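Local coordinates for CELL division control protein 6 (Pyrobaculum aerophilum, PDB 1FNN) that binds ADP and magnesium in an AAA+ ATPase site that probably hydrolyses ATP, and is probably involved in regulating DNA replication, at residues Gln27-Leu32 with Thr58-Lys63; Lys63-Tyr68 with Tyr126-Leu131. One frame throughout, in Å; residues are numbered along the deposited sequence.

Both contacts use helix 57-68, the helix that follows the P-loop of the AAA+ domain, and their centres lie 8 Å apart. Interaction 1 sets 27-32, on helix 23-38, against the first turns of that helix, just past the residues that bind the nucleotide; interaction 2 sets the later turns, 63-68, against 126-131 on strand 127-132 of the five-stranded parallel sheet. They come in series along the chain and share K63. L61 bridges them, with its CD2 4.0 Å from F128 CZ, and the D30 OD1 to Y68 OH distance of 2.5 Å is a probable hydrogen bond. One helix thus joins the nucleotide site, helix 23-38 and the sheet.

Interaction 1: residues Gln27-Leu32 with Thr58-Lys63. With MG (magnesium ion), chain C; ADP (adenosine-5'-diphosphate), chain D.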
ATOM      1  N   GLN A  27      -7.729 -10.162 -13.742  1.00 36.62           N
ATOM      2  CA  GLN A  27      -7.876 -11.075 -14.862  1.00 39.17           C
ATOM      3  C   GLN A  27      -7.277 -12.447 -14.564  1.00 38.60           C
ATOM      4  O   GLN A  27      -7.919 -13.459 -14.933  1.00 34.81           O
ATOM      5  CB  GLN A  27      -7.336 -10.518 -16.181  1.00 43.25           C
ATOM      6  CG  GLN A  27      -7.429 -11.575 -17.294  1.00 57.95           C
ATOM      7  CD  GLN A  27      -6.671 -11.201 -18.551  1.00 67.58           C
ATOM      8  OE1 GLN A  27      -5.507 -11.591 -18.718  1.00 74.41           O
ATOM      9  NE2 GLN A  27      -7.337 -10.452 -19.423  1.00 69.47           N
ATOM     10  N   GLN A  28      -6.073 -12.509 -14.008  1.00 33.64           N
ATOM     11  CA  GLN A  28      -5.396 -13.725 -13.650  1.00 36.79           C
ATOM     12  C   GLN A  28      -6.209 -14.544 -12.648  1.00 39.75           C
ATOM     13  O   GLN A  28      -6.167 -15.780 -12.589  1.00 38.87           O
ATOM     14  CB  GLN A  28      -3.978 -13.465 -13.066  1.00 35.45           C
ATOM     15  CG  GLN A  28      -2.942 -13.164 -14.169  1.00 51.54           C
ATOM     16  CD  GLN A  28      -1.643 -12.593 -13.583  1.00 53.99           C
ATOM     17  OE1 GLN A  28      -0.794 -13.267 -13.010  1.00 54.11           O
ATOM     18  NE2 GLN A  28      -1.436 -11.283 -13.705  1.00 58.39           N
ATOM     19  N   LEU A  29      -6.741 -13.837 -11.648  1.00 35.49           N
ATOM     20  CA  LEU A  29      -7.589 -14.426 -10.640  1.00 37.15           C
ATOM     21  C   LEU A  29      -8.843 -14.970 -11.322  1.00 32.98           C
ATOM     22  O   LEU A  29      -9.330 -16.044 -10.953  1.00 37.53           O
ATOM     23  CB  LEU A  29      -8.004 -13.403  -9.585  1.00 38.80           C
ATOM     24  CG  LEU A  29      -7.202 -13.342  -8.281  1.00 46.03           C
ATOM     25  CD1 LEU A  29      -7.848 -12.318  -7.337  1.00 42.67           C
ATOM     26  CD2 LEU A  29      -7.098 -14.688  -7.582  1.00 38.29           C
ATOM     27  N   ASP A  30      -9.423 -14.179 -12.207  1.00 31.47           N
ATOM     28  CA  ASP A  30     -10.610 -14.637 -12.932  1.00 33.45           C
ATOM     29  C   ASP A  30     -10.355 -15.939 -13.689  1.00 36.18           C
ATOM     30  O   ASP A  30     -11.086 -16.950 -13.682  1.00 32.70           O
ATOM     31  CB  ASP A  30     -11.071 -13.528 -13.877  1.00 34.26           C
ATOM     32  CG  ASP A  30     -12.427 -13.938 -14.466  1.00 46.86           C
ATOM     33  OD1 ASP A  30     -13.476 -13.865 -13.825  1.00 41.60           O
ATOM     34  OD2 ASP A  30     -12.477 -14.373 -15.628  1.00 41.29           O
ATOM     35  N   ILE A  31      -9.192 -15.969 -14.359  1.00 31.78           N
ATOM     36  CA  ILE A  31      -8.768 -17.144 -15.122  1.00 34.32           C
ATOM     37  C   ILE A  31      -8.589 -18.300 -14.172  1.00 34.72           C
ATOM     38  O   ILE A  31      -9.042 -19.420 -14.473  1.00 37.92           O
ATOM     39  CB  ILE A  31      -7.478 -16.830 -15.910  1.00 37.39           C
ATOM     40  CG1 ILE A  31      -7.813 -15.932 -17.151  1.00 37.33           C
ATOM     41  CG2 ILE A  31      -6.772 -18.108 -16.333  1.00 42.61           C
ATOM     42  CD1 ILE A  31      -6.494 -15.315 -17.643  1.00 44.93           C
ATOM     43  N   LEU A  32      -7.958 -18.114 -12.986  1.00 30.80           N
ATOM     44  CA  LEU A  32      -7.794 -19.258 -12.122  1.00 30.06           C
ATOM     45  C   LEU A  32      -9.145 -19.748 -11.529  1.00 34.57           C
ATOM     46  O   LEU A  32      -9.326 -20.927 -11.224  1.00 33.66           O
ATOM     47  CB  LEU A  32      -6.811 -18.990 -10.974  1.00 37.98           C
ATOM     48  CG  LEU A  32      -5.382 -18.647 -11.484  1.00 45.05           C
ATOM     49  CD1 LEU A  32      -4.423 -18.325 -10.346  1.00 41.32           C
ATOM     50  CD2 LEU A  32      -4.801 -19.802 -12.301  1.00 47.21           C
ATOM     51  N   THR A  58      -5.499  -7.707  -1.034  1.00 35.75           N
ATOM     52  CA  THR A  58      -6.794  -7.951  -0.401  1.00 32.71           C
ATOM     53  C   THR A  58      -7.904  -7.320  -1.200  1.00 34.90           C
ATOM     54  O   THR A  58      -8.931  -7.978  -1.472  1.00 34.59           O
ATOM     55  CB  THR A  58      -6.839  -7.370   1.033  1.00 35.67           C
ATOM     56  OG1 THR A  58      -5.863  -8.105   1.777  1.00 30.73           O
ATOM     57  CG2 THR A  58      -8.222  -7.544   1.691  1.00 33.08           C
ATOM     58  N   VAL A  59      -7.687  -6.070  -1.643  1.00 32.81           N
ATOM     59  CA  VAL A  59      -8.755  -5.401  -2.373  1.00 33.27           C
ATOM     60  C   VAL A  59      -9.035  -6.117  -3.697  1.00 34.44           C
ATOM     61  O   VAL A  59     -10.201  -6.158  -4.120  1.00 32.81           O
ATOM     62  CB  VAL A  59      -8.546  -3.899  -2.619  1.00 36.15           C
ATOM     63  CG1 VAL A  59      -7.601  -3.554  -3.756  1.00 35.63           C
ATOM     64  CG2 VAL A  59      -9.914  -3.249  -2.871  1.00 33.86           C
ATOM     65  N   THR A  60      -7.987  -6.596  -4.354  1.00 32.83           N
ATOM     66  CA  THR A  60      -8.162  -7.294  -5.640  1.00 36.75           C
ATOM     67  C   THR A  60      -9.008  -8.570  -5.487  1.00 37.10           C
ATOM     68  O   THR A  60      -9.955  -8.850  -6.236  1.00 36.63           O
ATOM     69  CB  THR A  60      -6.793  -7.577  -6.277  1.00 35.99           C
ATOM     70  OG1 THR A  60      -6.270  -6.281  -6.708  1.00 33.00           O
ATOM     71  CG2 THR A  60      -6.948  -8.492  -7.491  1.00 33.94           C
ATOM     72  N   LEU A  61      -8.697  -9.330  -4.462  1.00 33.24           N
ATOM     73  CA  LEU A  61      -9.465 -10.526  -4.106  1.00 38.69           C
ATOM     74  C   LEU A  61     -10.911 -10.203  -3.712  1.00 37.52           C
ATOM     75  O   LEU A  61     -11.872 -10.864  -4.097  1.00 34.35           O
ATOM     76  CB  LEU A  61      -8.786 -11.086  -2.872  1.00 39.35           C
ATOM     77  CG  LEU A  61      -7.861 -12.267  -2.964  1.00 50.13           C
ATOM     78  CD1 LEU A  61      -7.254 -12.418  -1.568  1.00 41.45           C
ATOM     79  CD2 LEU A  61      -8.631 -13.468  -3.491  1.00 46.21           C
ATOM     80  N   ARG A  62     -11.133  -9.103  -2.966  1.00 34.57           N
ATOM     81  CA  ARG A  62     -12.471  -8.705  -2.586  1.00 34.90           C
ATOM     82  C   ARG A  62     -13.269  -8.313  -3.818  1.00 36.86           C
ATOM     83  O   ARG A  62     -14.480  -8.569  -3.915  1.00 33.39           O
ATOM     84  CB  ARG A  62     -12.492  -7.577  -1.520  1.00 36.05           C
ATOM     85  CG  ARG A  62     -11.984  -8.195  -0.188  1.00 41.45           C
ATOM     86  CD  ARG A  62     -12.525  -7.368   0.955  1.00 46.60           C
ATOM     87  NE  ARG A  62     -12.283  -7.866   2.270  1.00 57.73           N
ATOM     88  CZ  ARG A  62     -12.744  -8.848   3.015  1.00 58.46           C
ATOM     89  NH1 ARG A  62     -13.678  -9.718   2.642  1.00 56.30           N
ATOM     90  NH2 ARG A  62     -12.247  -8.994   4.245  1.00 58.31           N
ATOM     91  N   LYS A  63     -12.610  -7.673  -4.781  1.00 32.88           N
ATOM     92  CA  LYS A  63     -13.269  -7.264  -6.001  1.00 35.11           C
ATOM     93  C   LYS A  63     -13.662  -8.500  -6.827  1.00 35.68           C
ATOM     94  O   LYS A  63     -14.751  -8.518  -7.440  1.00 35.27           O
ATOM     95  CB  LYS A  63     -12.391  -6.358  -6.842  1.00 37.35           C
ATOM     96  CG  LYS A  63     -12.916  -6.108  -8.245  1.00 36.13           C
ATOM     97  CD  LYS A  63     -14.137  -5.195  -8.236  1.00 44.75           C
ATOM     98  CE  LYS A  63     -14.020  -3.907  -7.476  1.00 39.71           C
ATOM     99  NZ  LYS A  63     -15.261  -3.044  -7.568  1.00 36.66           N
TER
HETATM  100 MG    MG C 390      -4.086  -7.254   2.566  1.00 40.09          MG
HETATM  101  PB  ADP D 398      -2.694  -5.235   0.512  1.00 37.26           P
HETATM  102  O1B ADP D 398      -3.458  -6.468   0.977  1.00 34.66           O
HETATM  103  O2B ADP D 398      -1.914  -5.451  -0.657  1.00 39.89           O
HETATM  104  O3B ADP D 398      -1.866  -4.951   1.679  1.00 37.48           O
HETATM  105  PA  ADP D 398      -4.893  -3.485   0.096  1.00 36.67           P
HETATM  106  O1A ADP D 398      -5.702  -4.390  -0.740  1.00 37.96           O
HETATM  107  O2A ADP D 398      -5.434  -3.382   1.457  1.00 36.56           O
HETATM  108  O3A ADP D 398      -3.426  -3.934   0.111  1.00 37.58           O
HETATM  109  O5' ADP D 398      -4.891  -1.958  -0.499  1.00 36.16           O
HETATM  110  C5' ADP D 398      -4.447  -0.955   0.398  1.00 34.33           C
HETATM  111  C4' ADP D 398      -5.408   0.237   0.219  1.00 34.39           C
HETATM  112  O4' ADP D 398      -5.295   0.694  -1.110  1.00 34.50           O
HETATM  113  C3' ADP D 398      -6.882  -0.099   0.408  1.00 34.84           C
HETATM  114  O3' ADP D 398      -7.535   1.056   0.907  1.00 35.06           O
HETATM  115  C2' ADP D 398      -7.244  -0.466  -0.991  1.00 37.05           C
HETATM  116  O2' ADP D 398      -8.644  -0.343  -1.242  1.00 35.23           O
HETATM  117  C1' ADP D 398      -6.496   0.616  -1.781  1.00 36.11           C
HETATM  118  N9  ADP D 398      -6.185   0.083  -3.050  1.00 33.44           N
HETATM  119  C8  ADP D 398      -5.141  -0.757  -3.335  1.00 35.88           C
HETATM  120  N7  ADP D 398      -4.896  -0.911  -4.602  1.00 32.40           N
HETATM  121  C5  ADP D 398      -5.856  -0.108  -5.194  1.00 29.59           C
HETATM  122  C6  ADP D 398      -6.156   0.152  -6.542  1.00 32.67           C
HETATM  123  N6  ADP D 398      -5.477  -0.426  -7.520  1.00 35.34           N
HETATM  124  N1  ADP D 398      -7.177   0.968  -6.816  1.00 34.91           N
HETATM  125  C2  ADP D 398      -7.861   1.495  -5.819  1.00 31.05           C
HETATM  126  N3  ADP D 398      -7.691   1.338  -4.508  1.00 35.76           N
HETATM  127  C4  ADP D 398      -6.646   0.501  -4.266  1.00 31.49           C
HETATM  128  O   HOH W   1      -3.116  -9.040   2.218  1.00 33.67           O
HETATM  129  O   HOH W   2      -4.706  -7.914   4.438  1.00 37.07           O
HETATM  130  O   HOH W   3      -2.317  -6.505   3.660  1.00 42.11           O
HETATM  131  O   HOH W   4      -5.322  -5.553   3.280  1.00 39.53           O
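A single methyl carbon, CD1 of L29, carries the whole contact of 27-32 with 58-63, on the helix that follows the P-loop (Walker A) of this AAA+ domain. It lies 3.9 Å from CG2 of T60 and 4.0 Å from CA of L61, while CD2 of L61 approaches the same methyl at 4.1 Å. The CA atoms of L29 and L61, the closest pair, are 7.8 Å apart, near enough for the methyl to reach the L61 backbone. The chi1 of T60, -71°, explains its division of labour: CG2 lies anti to the backbone N and meets the leucine, whereas OG1 hydrogen-bonds to the carbonyl O of G56 one turn back. L29 and L61 both also pack on L49, which seats the contact against strand 46-50 of the parallel sheet.

Polar chemistry gathers at the start of the same helix. V59 N donates to ADP O1A over 2.8 Å with an N-H...O angle of 156°, and T58 N donates to O1B at 161°. In this model D132 OD2 reaches the metal through a hydrogen bond with T58 OG1. Magnesium has six ligands: ADP O1B, four waters and T58 OG1, the last at 2.1 Å.

Interaction 2: residues Lys63-Tyr68 with Tyr126-Leu131; sequences KLWELY and YMFLVL
F128 turns the edge of its ring to W65: CE3 of the indole lies near the phenyl plane, 3.8 Å from F128 CD1. Relative to the indole, the same CD1 comes in obliquely, and F128 CE1 follows at 4.1 Å from CE3. The benzo part of the tryptophan does the touching, since CZ3 also comes within 4.1 Å of CD1. The two side chains run past one another in opposite directions, W65 reaching from the helix and F128 from the strand. In each the N-CA-CB-CG torsion is close to trans (chi1 179° for W65, 169° for F128), extending the rings across a gap of 9.4 Å between their CA atoms. L64 adds a smaller apolar contact, with CD1 4.2 Å from F128 CE1 and oblique to that ring.

Around this pair, F76 of strand 75-80 stacks on W65 and also meets F128, while L33 of helix 23-38 touches both L64 and F128. Such apolar packing of the P-loop helix against an inner strand belongs to the parallel alpha/beta core of P-loop NTPases, here with strand order 2-3-4-1-5, in which 127-132 lies between 75-80 and 160-166.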
ATOM      1  N   LYS A  63     -12.610  -7.673  -4.781  1.00 32.88           N
ATOM      2  CA  LYS A  63     -13.269  -7.264  -6.001  1.00 35.11           C
ATOM      3  C   LYS A  63     -13.662  -8.500  -6.827  1.00 35.68           C
ATOM      4  O   LYS A  63     -14.751  -8.518  -7.440  1.00 35.27           O
ATOM      5  CB  LYS A  63     -12.391  -6.358  -6.842  1.00 37.35           C
ATOM      6  CG  LYS A  63     -12.916  -6.108  -8.245  1.00 36.13           C
ATOM      7  CD  LYS A  63     -14.137  -5.195  -8.236  1.00 44.75           C
ATOM      8  CE  LYS A  63     -14.020  -3.907  -7.476  1.00 39.71           C
ATOM      9  NZ  LYS A  63     -15.261  -3.044  -7.568  1.00 36.66           N
ATOM     10  N   LEU A  64     -12.741  -9.459  -6.866  1.00 31.88           N
ATOM     11  CA  LEU A  64     -13.111 -10.710  -7.566  1.00 36.35           C
ATOM     12  C   LEU A  64     -14.404 -11.283  -6.956  1.00 33.25           C
ATOM     13  O   LEU A  64     -15.306 -11.697  -7.691  1.00 33.24           O
ATOM     14  CB  LEU A  64     -11.979 -11.711  -7.444  1.00 33.88           C
ATOM     15  CG  LEU A  64     -11.917 -13.015  -8.249  1.00 40.26           C
ATOM     16  CD1 LEU A  64     -12.653 -14.136  -7.550  1.00 43.65           C
ATOM     17  CD2 LEU A  64     -12.364 -12.846  -9.690  1.00 34.65           C
ATOM     18  N   TRP A  65     -14.434 -11.454  -5.653  1.00 31.80           N
ATOM     19  CA  TRP A  65     -15.652 -11.975  -4.988  1.00 36.19           C
ATOM     20  C   TRP A  65     -16.890 -11.166  -5.337  1.00 37.20           C
ATOM     21  O   TRP A  65     -18.011 -11.670  -5.579  1.00 35.15           O
ATOM     22  CB  TRP A  65     -15.491 -12.041  -3.462  1.00 32.85           C
ATOM     23  CG  TRP A  65     -16.784 -12.549  -2.844  1.00 36.38           C
ATOM     24  CD1 TRP A  65     -17.655 -11.848  -2.052  1.00 35.58           C
ATOM     25  CD2 TRP A  65     -17.322 -13.864  -2.997  1.00 35.05           C
ATOM     26  NE1 TRP A  65     -18.694 -12.678  -1.713  1.00 36.31           N
ATOM     27  CE2 TRP A  65     -18.539 -13.904  -2.264  1.00 32.39           C
ATOM     28  CE3 TRP A  65     -16.896 -15.004  -3.684  1.00 36.63           C
ATOM     29  CZ2 TRP A  65     -19.324 -15.049  -2.205  1.00 36.08           C
ATOM     30  CZ3 TRP A  65     -17.696 -16.151  -3.611  1.00 44.86           C
ATOM     31  CH2 TRP A  65     -18.892 -16.157  -2.876  1.00 38.21           C
ATOM     32  N   GLU A  66     -16.769  -9.826  -5.309  1.00 33.29           N
ATOM     33  CA  GLU A  66     -17.852  -8.925  -5.589  1.00 36.59           C
ATOM     34  C   GLU A  66     -18.408  -9.228  -6.991  1.00 38.44           C
ATOM     35  O   GLU A  66     -19.647  -9.281  -7.123  1.00 38.09           O
ATOM     36  CB  GLU A  66     -17.396  -7.469  -5.499  1.00 38.08           C
ATOM     37  CG  GLU A  66     -18.432  -6.382  -5.710  1.00 46.93           C
ATOM     38  CD  GLU A  66     -17.627  -5.060  -5.689  1.00 49.22           C
ATOM     39  OE1 GLU A  66     -17.108  -4.654  -4.641  1.00 53.09           O
ATOM     40  OE2 GLU A  66     -17.558  -4.488  -6.766  1.00 53.55           O
ATOM     41  N   LEU A  67     -17.559  -9.568  -7.949  1.00 36.21           N
ATOM     42  CA  LEU A  67     -18.063  -9.844  -9.290  1.00 38.23           C
ATOM     43  C   LEU A  67     -18.778 -11.195  -9.394  1.00 39.78           C
ATOM     44  O   LEU A  67     -19.463 -11.428 -10.378  1.00 41.88           O
ATOM     45  CB  LEU A  67     -16.902  -9.810 -10.274  1.00 38.26           C
ATOM     46  CG  LEU A  67     -16.208  -8.445 -10.393  1.00 45.63           C
ATOM     47  CD1 LEU A  67     -14.942  -8.525 -11.229  1.00 45.21           C
ATOM     48  CD2 LEU A  67     -17.173  -7.399 -10.943  1.00 50.88           C
ATOM     49  N   TYR A  68     -18.480 -12.143  -8.513  1.00 37.50           N
ATOM     50  CA  TYR A  68     -19.000 -13.497  -8.600  1.00 37.00           C
ATOM     51  C   TYR A  68     -20.043 -13.832  -7.544  1.00 37.70           C
ATOM     52  O   TYR A  68     -20.730 -14.847  -7.671  1.00 37.15           O
ATOM     53  CB  TYR A  68     -17.859 -14.518  -8.437  1.00 35.31           C
ATOM     54  CG  TYR A  68     -17.218 -14.736  -9.797  1.00 37.30           C
ATOM     55  CD1 TYR A  68     -17.744 -15.671 -10.675  1.00 36.62           C
ATOM     56  CD2 TYR A  68     -16.103 -14.003 -10.192  1.00 35.28           C
ATOM     57  CE1 TYR A  68     -17.182 -15.888 -11.922  1.00 37.75           C
ATOM     58  CE2 TYR A  68     -15.526 -14.201 -11.441  1.00 35.54           C
ATOM     59  CZ  TYR A  68     -16.067 -15.142 -12.294  1.00 40.13           C
ATOM     60  OH  TYR A  68     -15.500 -15.346 -13.529  1.00 37.07           O
ATOM     61  N   TYR A 126     -19.373 -25.840  -1.217  1.00 39.01           N
ATOM     62  CA  TYR A 126     -18.157 -25.504  -1.978  1.00 36.59           C
ATOM     63  C   TYR A 126     -17.648 -24.210  -1.326  1.00 35.46           C
ATOM     64  O   TYR A 126     -18.415 -23.262  -1.133  1.00 36.51           O
ATOM     65  CB  TYR A 126     -18.496 -25.320  -3.459  1.00 35.19           C
ATOM     66  CG  TYR A 126     -18.970 -26.589  -4.145  1.00 38.94           C
ATOM     67  CD1 TYR A 126     -20.333 -26.851  -4.282  1.00 43.27           C
ATOM     68  CD2 TYR A 126     -18.065 -27.524  -4.648  1.00 43.24           C
ATOM     69  CE1 TYR A 126     -20.793 -28.002  -4.897  1.00 44.46           C
ATOM     70  CE2 TYR A 126     -18.494 -28.679  -5.266  1.00 47.32           C
ATOM     71  CZ  TYR A 126     -19.862 -28.906  -5.384  1.00 50.64           C
ATOM     72  OH  TYR A 126     -20.283 -30.059  -6.005  1.00 54.35           O
ATOM     73  N   MET A 127     -16.416 -24.275  -0.854  1.00 34.73           N
ATOM     74  CA  MET A 127     -15.752 -23.222  -0.125  1.00 36.96           C
ATOM     75  C   MET A 127     -14.624 -22.578  -0.953  1.00 38.41           C
ATOM     76  O   MET A 127     -13.717 -23.268  -1.413  1.00 34.75           O
ATOM     77  CB  MET A 127     -15.155 -23.847   1.155  1.00 32.57           C
ATOM     78  CG  MET A 127     -14.375 -22.862   1.978  1.00 30.31           C
ATOM     79  SD  MET A 127     -13.890 -23.315   3.615  1.00 33.70           S
ATOM     80  CE  MET A 127     -12.932 -24.812   3.374  1.00 36.36           C
ATOM     81  N   PHE A 128     -14.716 -21.272  -1.129  1.00 38.19           N
ATOM     82  CA  PHE A 128     -13.579 -20.485  -1.640  1.00 36.94           C
ATOM     83  C   PHE A 128     -12.881 -19.928  -0.387  1.00 38.44           C
ATOM     84  O   PHE A 128     -13.357 -18.968   0.221  1.00 33.38           O
ATOM     85  CB  PHE A 128     -14.093 -19.385  -2.544  1.00 38.88           C
ATOM     86  CG  PHE A 128     -13.179 -18.291  -2.994  1.00 35.62           C
ATOM     87  CD1 PHE A 128     -13.720 -17.070  -3.350  1.00 40.70           C
ATOM     88  CD2 PHE A 128     -11.805 -18.444  -3.075  1.00 39.36           C
ATOM     89  CE1 PHE A 128     -12.911 -16.019  -3.777  1.00 45.93           C
ATOM     90  CE2 PHE A 128     -10.992 -17.403  -3.498  1.00 38.36           C
ATOM     91  CZ  PHE A 128     -11.547 -16.188  -3.849  1.00 36.12           C
ATOM     92  N   LEU A 129     -11.788 -20.553  -0.014  1.00 35.22           N
ATOM     93  CA  LEU A 129     -11.067 -20.233   1.200  1.00 35.65           C
ATOM     94  C   LEU A 129      -9.865 -19.336   0.928  1.00 37.52           C
ATOM     95  O   LEU A 129      -9.070 -19.547   0.003  1.00 35.59           O
ATOM     96  CB  LEU A 129     -10.647 -21.550   1.858  1.00 33.74           C
ATOM     97  CG  LEU A 129      -9.812 -21.473   3.139  1.00 37.58           C
ATOM     98  CD1 LEU A 129     -10.592 -20.810   4.289  1.00 33.96           C
ATOM     99  CD2 LEU A 129      -9.327 -22.869   3.541  1.00 32.03           C
ATOM    100  N   VAL A 130      -9.871 -18.169   1.577  1.00 35.87           N
ATOM    101  CA  VAL A 130      -8.759 -17.247   1.409  1.00 35.41           C
ATOM    102  C   VAL A 130      -7.982 -17.243   2.730  1.00 37.72           C
ATOM    103  O   VAL A 130      -8.550 -16.910   3.781  1.00 37.25           O
ATOM    104  CB  VAL A 130      -9.254 -15.814   1.086  1.00 34.18           C
ATOM    105  CG1 VAL A 130      -8.052 -14.878   1.047  1.00 36.69           C
ATOM    106  CG2 VAL A 130     -10.010 -15.787  -0.256  1.00 35.97           C
ATOM    107  N   LEU A 131      -6.688 -17.543   2.653  1.00 34.83           N
ATOM    108  CA  LEU A 131      -5.856 -17.321   3.849  1.00 37.08           C
ATOM    109  C   LEU A 131      -5.007 -16.081   3.642  1.00 39.55           C
ATOM    110  O   LEU A 131      -3.914 -16.178   3.054  1.00 37.56           O
ATOM    111  CB  LEU A 131      -4.994 -18.574   4.082  1.00 38.39           C
ATOM    112  CG  LEU A 131      -5.787 -19.878   4.210  1.00 38.48           C
ATOM    113  CD1 LEU A 131      -4.837 -21.073   4.372  1.00 40.29           C
ATOM    114  CD2 LEU A 131      -6.776 -19.838   5.380  1.00 37.81           C
TER